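Local coordinates for protein lipid II:glycine glycyltransferase (PDB 6SNR) that probably adds the first glycine of the pentaglycine bridge to lipid II, using glycyl-tRNA as donor, in staphylococcal peptidoglycan synthesis, at residues G355-D360 with T379-K384. Numbering follows the deposited sequence.
Sequences GGTDND and TYLSEK
Leu-381 makes this contact by reaching with its two methyl groups to Thr-357 and Asn-359. Its CB is directed toward the 355-360 segment. CB meets neither residue. CG lies anti to the backbone N (chi1 178°), which carries the two methyls out toward the 355-360 segment. CG itself is still short of the other segment, and its two branches do the touching. Leu-381 CD1 lies 3.7 Å from Thr-357 CG2. CD2 goes to the side-chain amide of Asn-359. Leu-381 CD2 sits above the flat face of the amide, 3.6 Å from Asn-359 CG, with ND2 and OD1 only slightly farther. The leucine and asparagine side chains meet at about a right angle.

Thr-357 is buried and presents its two branches differently. CG2 faces the leucine. Thr-357 OG1 turns back to its own chain and donates a hydrogen bond of 2.7 Å to Asp-358 O, with the donor tilted 20° from the carbonyl plane. This gives the hydroxyl a partner and probably helps to fix the rotation that turns CG2 to the leucine. Trp-371 of helix 368-374 touches both Thr-357 and Asn-359. Asn-359 is exposed and also touches a crystal neighbour, so its pose may owe something to the lattice.

The contact is small, and the backbones stay apart: Asn-359 CA and Leu-381 CA are 7.6 Å from each other. Strand 146-151 lies between strands 351-356 and 380-383. Its Met-146 pairs with Thr-357, and its Thr-147 with Ser-382. Leu-381 thus bridges from an edge strand past its neighbour to the loop leaving the next strand. The setting is a mixed seven-stranded sheet, consistent with the acetyltransferase-like fold of the FemABX family.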
loop_
_atom_site.group_PDB
_atom_site.type_symbol
_atom_site.label_atom_id
_atom_site.label_comp_id
_atom_site.label_asym_id
_atom_site.label_seq_id
_atom_site.Cartn_x
_atom_site.Cartn_y
_atom_site.Cartn_z
ATOM N N GLY A 355 -2.932 -5.152 -0.107
ATOM C CA GLY A 355 -3.669 -5.577 -1.276
ATOM C C GLY A 355 -3.954 -7.075 -1.317
ATOM O O GLY A 355 -3.901 -7.751 -0.297
ATOM N N GLY A 356 -4.180 -7.588 -2.533
ATOM C CA GLY A 356 -4.838 -8.861 -2.701
ATOM C C GLY A 356 -4.067 -10.116 -2.335
ATOM O O GLY A 356 -2.846 -10.157 -2.426
ATOM N N THR A 357 -4.847 -11.137 -2.047
ATOM C CA THR A 357 -4.326 -12.483 -1.777
ATOM C C THR A 357 -5.427 -13.489 -1.971
ATOM O O THR A 357 -6.589 -13.196 -1.788
ATOM C CB THR A 357 -3.755 -12.541 -0.336
ATOM O OG1 THR A 357 -3.004 -13.780 -0.158
ATOM C CG2 THR A 357 -4.808 -12.457 0.713
ATOM N N ASP A 358 -5.037 -14.752 -2.247
ATOM C CA ASP A 358 -5.825 -15.898 -1.888
ATOM C C ASP A 358 -5.646 -16.256 -0.411
ATOM O O ASP A 358 -4.655 -15.895 0.214
ATOM C CB ASP A 358 -5.379 -17.139 -2.730
ATOM C CG ASP A 358 -5.753 -17.052 -4.191
ATOM O OD1 ASP A 358 -6.786 -16.410 -4.577
ATOM O OD2 ASP A 358 -5.037 -17.701 -5.020
ATOM N N ASN A 359 -6.649 -16.933 0.135
ATOM C CA ASN A 359 -6.571 -17.417 1.522
ATOM C C ASN A 359 -5.751 -18.712 1.595
ATOM O O ASN A 359 -6.274 -19.741 1.249
ATOM C CB ASN A 359 -7.952 -17.681 2.070
ATOM C CG ASN A 359 -7.950 -18.032 3.571
ATOM O OD1 ASN A 359 -6.897 -18.100 4.185
ATOM N ND2 ASN A 359 -9.128 -18.241 4.157
ATOM N N ASP A 360 -4.505 -18.601 2.039
ATOM C CA ASP A 360 -3.600 -19.747 2.306
ATOM C C ASP A 360 -3.502 -20.677 1.117
ATOM O O ASP A 360 -3.833 -21.879 1.208
ATOM C CB ASP A 360 -4.098 -20.496 3.511
ATOM C CG ASP A 360 -3.080 -21.551 4.017
ATOM O OD1 ASP A 360 -1.879 -21.304 3.931
ATOM O OD2 ASP A 360 -3.546 -22.623 4.437
ATOM N N THR A 379 -0.384 -8.739 9.574
ATOM C CA THR A 379 -1.597 -8.614 8.790
ATOM C C THR A 379 -2.685 -9.542 9.232
ATOM O O THR A 379 -2.409 -10.670 9.687
ATOM C CB THR A 379 -1.309 -8.935 7.321
ATOM O OG1 THR A 379 -0.568 -10.161 7.217
ATOM C CG2 THR A 379 -0.515 -7.804 6.655
ATOM N N TYR A 380 -3.935 -9.098 9.058
ATOM C CA TYR A 380 -5.059 -9.992 9.109
ATOM C C TYR A 380 -5.707 -10.069 7.753
ATOM O O TYR A 380 -5.572 -9.155 6.935
ATOM C CB TYR A 380 -6.091 -9.582 10.150
ATOM C CG TYR A 380 -6.829 -8.292 9.836
ATOM C CD1 TYR A 380 -6.326 -7.095 10.294
ATOM C CD2 TYR A 380 -8.017 -8.286 9.112
ATOM C CE1 TYR A 380 -6.938 -5.912 10.039
ATOM C CE2 TYR A 380 -8.669 -7.054 8.879
ATOM C CZ TYR A 380 -8.093 -5.889 9.351
ATOM O OH TYR A 380 -8.626 -4.614 9.167
ATOM N N LEU A 381 -6.314 -11.216 7.474
ATOM C CA LEU A 381 -7.018 -11.398 6.212
ATOM C C LEU A 381 -8.387 -10.755 6.264
ATOM O O LEU A 381 -9.218 -11.083 7.130
ATOM C CB LEU A 381 -7.195 -12.891 5.956
ATOM C CG LEU A 381 -7.950 -13.283 4.720
ATOM C CD1 LEU A 381 -7.015 -13.126 3.546
ATOM C CD2 LEU A 381 -8.463 -14.716 4.903
ATOM N N SER A 382 -8.628 -9.841 5.305
ATOM C CA SER A 382 -9.887 -9.121 5.160
ATOM C C SER A 382 -10.641 -9.719 3.992
ATOM O O SER A 382 -10.235 -9.545 2.820
ATOM C CB SER A 382 -9.569 -7.631 4.932
ATOM O OG SER A 382 -10.776 -6.860 4.824
ATOM N N GLU A 383 -11.732 -10.428 4.295
ATOM C CA GLU A 383 -12.536 -11.091 3.280
ATOM C C GLU A 383 -13.779 -10.249 3.058
ATOM O O GLU A 383 -14.517 -9.999 4.006
ATOM C CB GLU A 383 -13.005 -12.471 3.773
ATOM N N LYS A 384 -13.965 -9.782 1.815
ATOM C CA LYS A 384 -15.020 -8.853 1.469
ATOM C C LYS A 384 -16.227 -9.603 0.913
ATOM O O LYS A 384 -16.127 -10.767 0.492
ATOM C CB LYS A 384 -14.495 -7.880 0.408
ATOM C CG LYS A 384 -13.507 -6.807 0.887
ATOM C CD LYS A 384 -12.278 -7.182 1.635
ATOM C CE LYS A 384 -11.152 -6.148 1.450
ATOM N NZ LYS A 384 -11.069 -5.139 2.512
#